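Local structure of ReP1-NCXSQ (Loligo pealei, 3PP6) at residues A5-L10 and T39-I44; G88-Q93 and S104-D109; G110-I115 and R125-V130. The protein binds fatty acids such as palmitoleate, and also polyphosphoinositides and phosphatidic acid, and when phosphorylated stimulates the optic nerve sodium/calcium exchanger. The protein carries 1 engineered substitution. All blocks are in the same frame, centred on the assembly; numbering follows the deposited sequence.

Interaction 1: A5-L10 and T39-I44; sequences AGKWIL and TQEIKI. With PAM (palmitoleic acid), chain D.
Ala-5 opens the contact by setting its methyl CB against CD1 of Ile-44, 3.8 Å away. Gly-6 follows as a hydrogen-bonded antiparallel pair with Ile-42. Its N gives a nearly straight bond to Ile-42 O (2.9 Å), and Ile-42 N returns one to Gly-6 O. The backbone of Gly-6 suits glycine, because a CB here would press on the preceding carbonyl. Lys-7 pairs with Glu-41 without hydrogen bonds. Its extended chain, with CG anti to the backbone N (chi1 -176°), runs across Thr-39 and lays CE 3.9 Å from Thr-39 CB. One water lies near the tips: Thr-39 OG1 bonds to it, and Lys-7 NZ reaches it weakly.

Trp-8 turns to the other face with Gln-40 and Ile-42. Its N and O bond to O and N of Gln-40. Gln-40 O lies at the indole edge, near its plane, 3.6 Å from Trp-8 CD1, and Trp-8 NE1 bonds back to Leu-4 O. Ile-9 closes the contact, CG1 lying 4.1 Å from Thr-39 CG2.

The Gln-40 chain leads on into the interior. There NE2 makes a weak, bent bond to PAM O2 (2.9 Å, 120°), while OE1 accepts from Arg-105 NE. Cut back to alanine, Gln-40 would lose its amide, which is likely to leave PAM O2 without this weak donor and Arg-105 NE without its acceptor. The two strand segments run antiparallel, their directions 163° apart, and are neighbours in the beta-barrel of the fatty-acid binding protein family. Gln-40 brings their inner face to the carboxylate end of the ligand pocket.

Interaction 2: G88-Q93 and S104-D109; sequences GNAMIQ and SREVKD
Arg-105 and Gln-93 meet through a hydrogen bond from NH1 to OE1, 2.9 Å long and 162° at the hydrogen. The amide and guanidinium planes are only 13° apart, and OE1 lies in the guanidinium plane, at its edge. One water bridges the pair, accepting a hydrogen bond from Arg-105 NH2 and donating one to Gln-93 OE1. A second joins Arg-105 NH1 to Met-91 O.

Beneath them, Met-91 and Arg-105 form a hydrogen-bonded antiparallel pair in the barrel's 90-96/101-108 beta hairpin, Met-91 N 2.9 Å from Arg-105 O. On the opposite face Ile-92 CD1 presses on Ser-104 CB at 3.4 Å, tighter than usual. Ala-90 CB rests 3.8 Å from Glu-106 CB. Further along, the fully extended Glu-106 (chi1 180°) carries OE1 alongside Asn-89 CB, and two waters link OE1 to Asn-89, to its N and, weakly, to its ND2.

Outside the hairpin, Arg-105 NE is committed to Gln-40 OE1, and Gln-93 NE2 makes a weak bond to Glu-72. The buried guanidinium is thus oriented by neutral amide oxygens and water, with no carboxylate among its direct partners described. Its positive charge is likely to remain and to favour an anionic ligand head nearby.

Interaction 3: G110-I115 and R125-V130; sequences GKMHMI and RIFKRV. Engineered in segment 125-130: Phe-127 (natural residue Tyr). With PAM (palmitoleic acid), chain D.
The strands 111-118 and 121-129 form a beta hairpin in the barrel of this fatty-acid binding protein. Residues on its inner face line the palmitoleate pocket. Met-112 pairs with Phe-127 and Met-114 with Arg-125, both as hydrogen-bonded antiparallel pairs. Phe-127 is an engineered residue, tyrosine in the natural protein. Its ring lies beside Met-112, whose CE sits over the face, 4.1 Å from the ring centroid, in a CH-pi contact. The methyl gets there because the Met-112 chain runs straight out and bends only at its end (chi3 68°). From Met-114 the sulfur SD approaches the same ring obliquely, a Met-aromatic contact at 5.4 Å from the centroid. Met-114 CE reaches the ligand, 3.8 Å from PAM C2.

The other face is packed by His-113 and Ile-126. Ile-126 CG1 stands over the centre of the imidazole, 4.0 Å from its centroid. Nearby, Ile-126 CG2 touches Lys-111 CB.

Arg-125 bends at chi3 (79°) toward the ligand, and Ser-13 OG takes a bond from its NH1. PAM O1 lies at the guanidinium edge, in its plane. This oxygen accepts two bonds, from Arg-125 NE at 3.3 Å and from NH2 at 3.0 Å.

All three contacts belong to one antiparallel barrel sheet. Strands 6-13 and 121-129 are neighbours, so interactions 1 and 3 join edge to edge, with Lys-7 O 2.8 Å from Val-130 N. Strands 101-108 and 111-118 are adjacent, and Glu-106 O lies 2.9 Å from His-113 N between interactions 2 and 3. Interactions 1 and 2 have centres about 13 Å apart but meet inside the barrel, where Gln-40 OE1 is 2.6 Å from Arg-105 NE. Interactions 1 and 3 bond different ligand carboxylate oxygens, Gln-40 weakly to O2 and Arg-125 to O1. Interaction 2 is second shell: Arg-105 reaches the ligand through Gln-40, its side chain about 5 Å away at nearest atoms.

Interaction 1: A5-L10 and T39-I44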
loop_
_atom_site.group_PDB
_atom_site.type_symbol
_atom_site.label_atom_id
_atom_site.label_comp_id
_atom_site.label_asym_id
_atom_site.label_seq_id
_atom_site.Cartn_x
_atom_site.Cartn_y
_atom_site.Cartn_z
ATOM N N ALA A 5 -0.494 12.186 -5.257
ATOM C CA ALA A 5 -1.484 12.869 -4.424
ATOM C C ALA A 5 -2.900 12.858 -5.001
ATOM O O ALA A 5 -3.099 13.018 -6.214
ATOM C CB ALA A 5 -1.044 14.312 -4.101
ATOM N N GLY A 6 -3.884 12.685 -4.122
ATOM C CA GLY A 6 -5.277 12.625 -4.528
ATOM C C GLY A 6 -5.975 11.375 -4.018
ATOM O O GLY A 6 -5.488 10.690 -3.113
ATOM N N LYS A 7 -7.124 11.072 -4.607
ATOM C CA LYS A 7 -7.898 9.919 -4.190
ATOM C C LYS A 7 -8.002 8.908 -5.325
ATOM O O LYS A 7 -8.165 9.275 -6.507
ATOM C CB LYS A 7 -9.276 10.350 -3.706
ATOM C CG LYS A 7 -10.115 9.224 -3.160
ATOM C CD LYS A 7 -11.135 9.714 -2.140
ATOM C CE LYS A 7 -12.040 8.563 -1.714
ATOM N NZ LYS A 7 -13.146 9.009 -0.823
ATOM N N TRP A 8 -7.917 7.633 -4.955
ATOM C CA TRP A 8 -7.790 6.550 -5.914
ATOM C C TRP A 8 -8.714 5.417 -5.490
ATOM O O TRP A 8 -8.977 5.242 -4.298
ATOM C CB TRP A 8 -6.346 6.042 -5.901
ATOM C CG TRP A 8 -5.283 7.075 -6.188
ATOM C CD1 TRP A 8 -4.575 7.819 -5.276
ATOM C CD2 TRP A 8 -4.784 7.444 -7.474
ATOM N NE1 TRP A 8 -3.674 8.634 -5.927
ATOM C CE2 TRP A 8 -3.783 8.416 -7.279
ATOM C CE3 TRP A 8 -5.091 7.041 -8.783
ATOM C CZ2 TRP A 8 -3.088 8.992 -8.339
ATOM C CZ3 TRP A 8 -4.410 7.618 -9.829
ATOM C CH2 TRP A 8 -3.413 8.585 -9.602
ATOM N N ILE A 9 -9.192 4.639 -6.458
ATOM C CA ILE A 9 -10.065 3.509 -6.159
ATOM C C ILE A 9 -9.582 2.298 -6.964
ATOM O O ILE A 9 -9.061 2.442 -8.073
ATOM C CB ILE A 9 -11.547 3.846 -6.458
ATOM C CG1 ILE A 9 -12.466 2.699 -6.016
ATOM C CG2 ILE A 9 -11.740 4.158 -7.953
ATOM C CD1 ILE A 9 -13.944 3.009 -6.181
ATOM N N LEU A 10 -9.700 1.112 -6.385
ATOM C CA LEU A 10 -9.145 -0.073 -7.005
ATOM C C LEU A 10 -9.820 -0.332 -8.341
ATOM O O LEU A 10 -11.038 -0.265 -8.436
ATOM C CB LEU A 10 -9.333 -1.289 -6.098
ATOM C CG LEU A 10 -8.724 -2.589 -6.631
ATOM C CD1 LEU A 10 -7.188 -2.551 -6.585
ATOM C CD2 LEU A 10 -9.243 -3.789 -5.846
ATOM N N THR A 39 -10.428 2.374 -1.455
ATOM C CA THR A 39 -9.872 3.647 -1.889
ATOM C C THR A 39 -8.568 3.953 -1.160
ATOM O O THR A 39 -8.383 3.536 -0.009
ATOM C CB THR A 39 -10.855 4.806 -1.608
ATOM O OG1 THR A 39 -11.218 4.795 -0.221
ATOM C CG2 THR A 39 -12.118 4.655 -2.464
ATOM N N GLN A 40 -7.676 4.692 -1.821
ATOM C CA GLN A 40 -6.508 5.272 -1.160
ATOM C C GLN A 40 -6.545 6.792 -1.279
ATOM O O GLN A 40 -6.688 7.338 -2.377
ATOM C CB GLN A 40 -5.208 4.761 -1.773
ATOM C CG GLN A 40 -4.798 3.379 -1.301
ATOM C CD GLN A 40 -3.414 2.995 -1.768
ATOM O OE1 GLN A 40 -2.467 3.781 -1.667
ATOM N NE2 GLN A 40 -3.292 1.780 -2.317
ATOM N N GLU A 41 -6.417 7.492 -0.161
ATOM C CA GLU A 41 -6.305 8.948 -0.265
ATOM C C GLU A 41 -4.942 9.401 0.206
ATOM O O GLU A 41 -4.546 9.160 1.360
ATOM C CB GLU A 41 -7.413 9.680 0.483
ATOM C CG GLU A 41 -7.385 11.185 0.177
ATOM C CD GLU A 41 -8.632 11.895 0.643
ATOM O OE1 GLU A 41 -9.246 11.414 1.618
ATOM O OE2 GLU A 41 -8.996 12.929 0.037
ATOM N N ILE A 42 -4.221 10.049 -0.700
ATOM C CA ILE A 42 -2.829 10.349 -0.475
ATOM C C ILE A 42 -2.598 11.852 -0.434
ATOM O O ILE A 42 -2.935 12.558 -1.378
ATOM C CB ILE A 42 -1.974 9.732 -1.575
ATOM C CG1 ILE A 42 -2.153 8.202 -1.564
ATOM C CG2 ILE A 42 -0.516 10.120 -1.397
ATOM C CD1 ILE A 42 -1.321 7.488 -2.567
ATOM N N LYS A 43 -2.018 12.328 0.659
ATOM C CA LYS A 43 -1.653 13.732 0.770
ATOM C C LYS A 43 -0.136 13.885 0.875
ATOM O O LYS A 43 0.541 13.104 1.555
ATOM C CB LYS A 43 -2.365 14.381 1.958
ATOM C CG LYS A 43 -3.868 14.316 1.847
ATOM C CD LYS A 43 -4.537 14.822 3.117
ATOM C CE LYS A 43 -6.043 14.620 3.092
ATOM N NZ LYS A 43 -6.657 14.798 4.450
ATOM N N ILE A 44 0.394 14.869 0.154
ATOM C CA ILE A 44 1.813 15.150 0.177
ATOM C C ILE A 44 2.030 16.627 0.434
ATOM O O ILE A 44 1.375 17.482 -0.169
ATOM C CB ILE A 44 2.492 14.799 -1.160
ATOM C CG1 ILE A 44 2.059 13.412 -1.654
ATOM C CG2 ILE A 44 3.999 14.863 -1.023
ATOM C CD1 ILE A 44 2.458 13.156 -3.100
HETATM C C1 PAM D . -4.359 -1.685 -0.791
HETATM O O1 PAM D . -5.274 -2.420 -1.208
HETATM O O2 PAM D . -4.390 -0.443 -0.901
HETATM C C2 PAM D . -3.170 -2.324 -0.120
HETATM C C3 PAM D . -3.617 -3.301 0.966
HETATM C C4 PAM D . -2.403 -3.755 1.770
HETATM C C5 PAM D . -2.773 -4.337 3.127
HETATM C C6 PAM D . -2.664 -5.854 3.137
HETATM C C7 PAM D . -4.059 -6.459 3.161
HETATM C C8 PAM D . -4.334 -7.201 4.457
HETATM C C9 PAM D . -5.779 -7.652 4.432
HETATM C C10 PAM D . -6.740 -7.027 5.119
HETATM C C11 PAM D . -6.445 -5.817 5.978
HETATM C C12 PAM D . -7.727 -5.035 6.257
HETATM C C13 PAM D . -8.325 -4.506 4.953
HETATM C C14 PAM D . -8.609 -3.008 5.030
HETATM C C15 PAM D . -7.400 -2.242 5.557
HETATM C C16 PAM D . -6.270 -2.186 4.550
HETATM O O HOH W 1 -13.507 6.211 0.838
#

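Interaction 2: G88-Q93 and S104-D109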
loop_
_atom_site.group_PDB
_atom_site.type_symbol
_atom_site.label_atom_id
_atom_site.label_comp_id
_atom_site.label_asym_id
_atom_site.label_seq_id
_atom_site.Cartn_x
_atom_site.Cartn_y
_atom_site.Cartn_z
ATOM N N GLY A 88 12.522 8.383 -8.266
ATOM C CA GLY A 88 11.981 8.947 -9.485
ATOM C C GLY A 88 10.503 9.239 -9.353
ATOM O O GLY A 88 10.105 10.097 -8.567
ATOM N N ASN A 89 9.686 8.524 -10.118
ATOM C CA ASN A 89 8.243 8.750 -10.082
ATOM C C ASN A 89 7.541 7.917 -9.013
ATOM O O ASN A 89 6.369 8.158 -8.694
ATOM C CB ASN A 89 7.611 8.504 -11.455
ATOM C CG ASN A 89 7.899 9.629 -12.436
ATOM O OD1 ASN A 89 8.334 10.716 -12.042
ATOM N ND2 ASN A 89 7.654 9.375 -13.717
ATOM N N ALA A 90 8.274 6.958 -8.454
ATOM C CA ALA A 90 7.702 6.002 -7.503
ATOM C C ALA A 90 8.042 6.339 -6.058
ATOM O O ALA A 90 9.129 6.832 -5.753
ATOM C CB ALA A 90 8.188 4.612 -7.817
ATOM N N MET A 91 7.087 6.103 -5.166
ATOM C CA MET A 91 7.370 6.151 -3.739
ATOM C C MET A 91 7.368 4.711 -3.244
ATOM O O MET A 91 6.372 4.001 -3.413
ATOM C CB MET A 91 6.334 6.991 -3.004
ATOM C CG MET A 91 6.637 7.142 -1.524
ATOM S SD MET A 91 5.688 5.961 -0.561
ATOM C CE MET A 91 6.915 4.996 0.103
ATOM N N ILE A 92 8.482 4.293 -2.647
ATOM C CA ILE A 92 8.687 2.892 -2.255
ATOM C C ILE A 92 8.644 2.686 -0.755
ATOM O O ILE A 92 9.374 3.342 -0.010
ATOM C CB ILE A 92 10.059 2.397 -2.688
ATOM C CG1 ILE A 92 10.275 2.642 -4.172
ATOM C CG2 ILE A 92 10.208 0.895 -2.358
ATOM C CD1 ILE A 92 9.717 1.583 -5.028
ATOM N N GLN A 93 7.782 1.776 -0.316
ATOM C CA GLN A 93 7.518 1.576 1.106
ATOM C C GLN A 93 8.188 0.276 1.525
ATOM O O GLN A 93 7.719 -0.824 1.202
ATOM C CB GLN A 93 6.010 1.535 1.342
ATOM C CG GLN A 93 5.564 1.797 2.751
ATOM C CD GLN A 93 4.064 1.639 2.932
ATOM O OE1 GLN A 93 3.288 1.853 1.999
ATOM N NE2 GLN A 93 3.650 1.256 4.138
ATOM N N SER A 104 5.395 -0.481 -3.670
ATOM C CA SER A 104 5.715 0.688 -4.471
ATOM C C SER A 104 4.441 1.235 -5.064
ATOM O O SER A 104 3.532 0.473 -5.407
ATOM C CB SER A 104 6.653 0.321 -5.611
ATOM O OG SER A 104 6.081 -0.689 -6.424
ATOM N N ARG A 105 4.381 2.553 -5.175
ATOM C CA ARG A 105 3.282 3.227 -5.830
ATOM C C ARG A 105 3.898 4.155 -6.882
ATOM O O ARG A 105 4.862 4.869 -6.595
ATOM C CB ARG A 105 2.442 4.015 -4.806
ATOM C CG ARG A 105 1.658 3.159 -3.764
ATOM C CD ARG A 105 0.945 4.092 -2.766
ATOM N NE ARG A 105 0.110 3.438 -1.761
ATOM C CZ ARG A 105 0.569 2.843 -0.662
ATOM N NH1 ARG A 105 1.879 2.762 -0.425
ATOM N NH2 ARG A 105 -0.296 2.308 0.193
ATOM N N GLU A 106 3.374 4.117 -8.101
ATOM C CA GLU A 106 3.886 4.966 -9.184
ATOM C C GLU A 106 2.748 5.302 -10.136
ATOM O O GLU A 106 2.005 4.412 -10.530
ATOM C CB GLU A 106 5.011 4.256 -9.953
ATOM C CG GLU A 106 5.580 5.092 -11.108
ATOM C CD GLU A 106 6.748 4.425 -11.827
ATOM O OE1 GLU A 106 7.297 5.045 -12.766
ATOM O OE2 GLU A 106 7.120 3.289 -11.460
ATOM N N VAL A 107 2.588 6.570 -10.509
ATOM C CA VAL A 107 1.553 6.878 -11.493
ATOM C C VAL A 107 2.066 6.555 -12.908
ATOM O O VAL A 107 3.116 7.038 -13.326
ATOM C CB VAL A 107 0.992 8.324 -11.397
ATOM C CG1 VAL A 107 -0.102 8.542 -12.441
ATOM C CG2 VAL A 107 0.400 8.590 -10.023
ATOM N N LYS A 108 1.324 5.707 -13.616
ATOM C CA LYS A 108 1.586 5.411 -15.018
ATOM C C LYS A 108 0.309 5.634 -15.816
ATOM O O LYS A 108 -0.706 5.001 -15.535
ATOM C CB LYS A 108 2.021 3.952 -15.205
ATOM C CG LYS A 108 3.278 3.530 -14.459
ATOM C CD LYS A 108 3.879 2.272 -15.095
ATOM C CE LYS A 108 4.853 1.567 -14.156
ATOM N NZ LYS A 108 5.863 0.744 -14.892
ATOM N N ASP A 109 0.363 6.526 -16.807
ATOM C CA ASP A 109 -0.772 6.754 -17.700
ATOM C C ASP A 109 -2.015 7.155 -16.907
ATOM O O ASP A 109 -3.116 6.678 -17.175
ATOM C CB ASP A 109 -1.033 5.496 -18.543
ATOM C CG ASP A 109 -1.886 5.768 -19.774
ATOM O OD1 ASP A 109 -1.955 6.933 -20.222
ATOM O OD2 ASP A 109 -2.481 4.806 -20.305
HETATM O O HOH W 2 5.883 6.614 -14.192
HETATM O O HOH W 3 10.241 6.002 -11.936
HETATM O O HOH W 4 4.430 2.849 -1.845
HETATM O O HOH W 5 0.476 1.044 2.394
#

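Interaction 3: G110-I115 and R125-V130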
loop_
_atom_site.group_PDB
_atom_site.type_symbol
_atom_site.label_atom_id
_atom_site.label_comp_id
_atom_site.label_asym_id
_atom_site.label_seq_id
_atom_site.Cartn_x
_atom_site.Cartn_y
_atom_site.Cartn_z
ATOM N N GLY A 110 -1.815 8.012 -15.907
ATOM C CA GLY A 110 -2.899 8.524 -15.091
ATOM C C GLY A 110 -3.487 7.544 -14.091
ATOM O O GLY A 110 -4.469 7.867 -13.439
ATOM N N LYS A 111 -2.902 6.352 -13.978
ATOM C CA LYS A 111 -3.387 5.346 -13.023
ATOM C C LYS A 111 -2.309 5.096 -11.984
ATOM O O LYS A 111 -1.124 5.049 -12.331
ATOM C CB LYS A 111 -3.701 4.021 -13.724
ATOM C CG LYS A 111 -4.656 4.115 -14.934
ATOM C CD LYS A 111 -6.109 3.906 -14.533
ATOM C CE LYS A 111 -7.037 3.863 -15.754
ATOM N NZ LYS A 111 -6.650 2.774 -16.695
ATOM N N MET A 112 -2.696 4.917 -10.720
ATOM C CA MET A 112 -1.679 4.532 -9.741
ATOM C C MET A 112 -1.465 3.028 -9.751
ATOM O O MET A 112 -2.394 2.250 -9.489
ATOM C CB MET A 112 -2.028 4.987 -8.329
ATOM C CG MET A 112 -0.966 4.561 -7.312
ATOM S SD MET A 112 -1.364 5.172 -5.644
ATOM C CE MET A 112 -2.833 4.220 -5.245
ATOM N N HIS A 113 -0.236 2.636 -10.071
ATOM C CA HIS A 113 0.174 1.241 -10.059
ATOM C C HIS A 113 0.818 0.930 -8.730
ATOM O O HIS A 113 1.866 1.473 -8.395
ATOM C CB HIS A 113 1.210 0.979 -11.130
ATOM C CG HIS A 113 0.631 0.837 -12.494
ATOM N ND1 HIS A 113 0.865 -0.266 -13.291
ATOM C CD2 HIS A 113 -0.201 1.641 -13.198
ATOM C CE1 HIS A 113 0.220 -0.121 -14.432
ATOM N NE2 HIS A 113 -0.431 1.028 -14.404
ATOM N N MET A 114 0.179 0.058 -7.965
ATOM C CA MET A 114 0.751 -0.397 -6.710
ATOM C C MET A 114 1.239 -1.843 -6.845
ATOM O O MET A 114 0.500 -2.739 -7.270
ATOM C CB MET A 114 -0.250 -0.265 -5.581
ATOM C CG MET A 114 0.310 -0.711 -4.241
ATOM S SD MET A 114 -0.968 -0.625 -2.995
ATOM C CE MET A 114 0.021 -0.849 -1.510
ATOM N N ILE A 115 2.499 -2.048 -6.494
ATOM C CA ILE A 115 3.128 -3.339 -6.607
ATOM C C ILE A 115 3.543 -3.772 -5.211
ATOM O O ILE A 115 4.248 -3.047 -4.515
ATOM C CB ILE A 115 4.360 -3.268 -7.506
ATOM C CG1 ILE A 115 3.938 -2.873 -8.928
ATOM C CG2 ILE A 115 5.089 -4.601 -7.488
ATOM C CD1 ILE A 115 5.094 -2.463 -9.807
ATOM N N ARG A 125 -1.720 -4.087 -8.092
ATOM C CA ARG A 125 -3.030 -3.484 -7.925
ATOM C C ARG A 125 -3.076 -2.097 -8.544
ATOM O O ARG A 125 -2.326 -1.202 -8.146
ATOM C CB ARG A 125 -3.423 -3.465 -6.439
ATOM C CG ARG A 125 -3.876 -4.848 -5.981
ATOM C CD ARG A 125 -3.757 -5.056 -4.492
ATOM N NE ARG A 125 -4.836 -4.446 -3.716
ATOM C CZ ARG A 125 -6.089 -4.896 -3.658
ATOM N NH1 ARG A 125 -6.481 -5.943 -4.384
ATOM N NH2 ARG A 125 -6.957 -4.278 -2.876
ATOM N N ILE A 126 -3.929 -1.937 -9.550
ATOM C CA ILE A 126 -4.010 -0.671 -10.295
ATOM C C ILE A 126 -5.235 0.103 -9.871
ATOM O O ILE A 126 -6.336 -0.439 -9.825
ATOM C CB ILE A 126 -4.043 -0.901 -11.826
ATOM C CG1 ILE A 126 -2.778 -1.636 -12.275
ATOM C CG2 ILE A 126 -4.208 0.435 -12.551
ATOM C CD1 ILE A 126 -2.852 -2.215 -13.683
ATOM N N PHE A 127 -5.029 1.383 -9.558
ATOM C CA PHE A 127 -6.078 2.252 -9.054
ATOM C C PHE A 127 -6.318 3.390 -10.030
ATOM O O PHE A 127 -5.372 3.962 -10.600
ATOM C CB PHE A 127 -5.639 2.901 -7.729
ATOM C CG PHE A 127 -5.556 1.952 -6.578
ATOM C CD1 PHE A 127 -4.507 1.050 -6.477
ATOM C CD2 PHE A 127 -6.524 1.963 -5.586
ATOM C CE1 PHE A 127 -4.417 0.165 -5.406
ATOM C CE2 PHE A 127 -6.443 1.082 -4.512
ATOM C CZ PHE A 127 -5.401 0.187 -4.424
ATOM N N LYS A 128 -7.582 3.751 -10.191
ATOM C CA LYS A 128 -7.917 4.917 -10.988
ATOM C C LYS A 128 -8.291 6.105 -10.123
ATOM O O LYS A 128 -8.880 5.958 -9.038
ATOM C CB LYS A 128 -9.032 4.593 -11.979
ATOM C CG LYS A 128 -10.433 4.532 -11.399
ATOM C CD LYS A 128 -11.425 4.792 -12.536
ATOM C CE LYS A 128 -12.867 4.678 -12.099
ATOM N NZ LYS A 128 -13.211 5.465 -10.881
ATOM N N ARG A 129 -7.951 7.291 -10.611
ATOM C CA ARG A 129 -8.237 8.517 -9.876
ATOM C C ARG A 129 -9.748 8.693 -9.673
ATOM O O ARG A 129 -10.548 8.467 -10.584
ATOM C CB ARG A 129 -7.624 9.719 -10.609
ATOM C CG ARG A 129 -7.244 10.865 -9.695
ATOM C CD ARG A 129 -6.605 12.026 -10.458
ATOM N NE ARG A 129 -5.182 11.814 -10.731
ATOM C CZ ARG A 129 -4.225 11.967 -9.821
ATOM N NH1 ARG A 129 -4.557 12.310 -8.585
ATOM N NH2 ARG A 129 -2.955 11.766 -10.135
ATOM N N VAL A 130 -10.138 9.071 -8.460
ATOM C CA VAL A 130 -11.542 9.357 -8.142
ATOM C C VAL A 130 -11.842 10.835 -8.413
ATOM O O VAL A 130 -10.990 11.703 -8.181
ATOM C CB VAL A 130 -11.865 9.028 -6.663
ATOM C CG1 VAL A 130 -13.233 9.543 -6.269
ATOM C CG2 VAL A 130 -11.776 7.531 -6.404
HETATM C C1 PAM D . -4.359 -1.685 -0.791
HETATM O O1 PAM D . -5.274 -2.420 -1.208
HETATM O O2 PAM D . -4.390 -0.443 -0.901
HETATM C C2 PAM D . -3.170 -2.324 -0.120
HETATM C C3 PAM D . -3.617 -3.301 0.966
HETATM C C4 PAM D . -2.403 -3.755 1.770
HETATM C C5 PAM D . -2.773 -4.337 3.127
HETATM C C6 PAM D . -2.664 -5.854 3.137
HETATM C C7 PAM D . -4.059 -6.459 3.161
HETATM C C8 PAM D . -4.334 -7.201 4.457
HETATM C C9 PAM D . -5.779 -7.652 4.432
HETATM C C10 PAM D . -6.740 -7.027 5.119
HETATM C C11 PAM D . -6.445 -5.817 5.978
HETATM C C12 PAM D . -7.727 -5.035 6.257
HETATM C C13 PAM D . -8.325 -4.506 4.953
HETATM C C14 PAM D . -8.609 -3.008 5.030
HETATM C C15 PAM D . -7.400 -2.242 5.557
HETATM C C16 PAM D . -6.270 -2.186 4.550
HETATM O O HOH W 6 -4.531 10.728 -13.209
#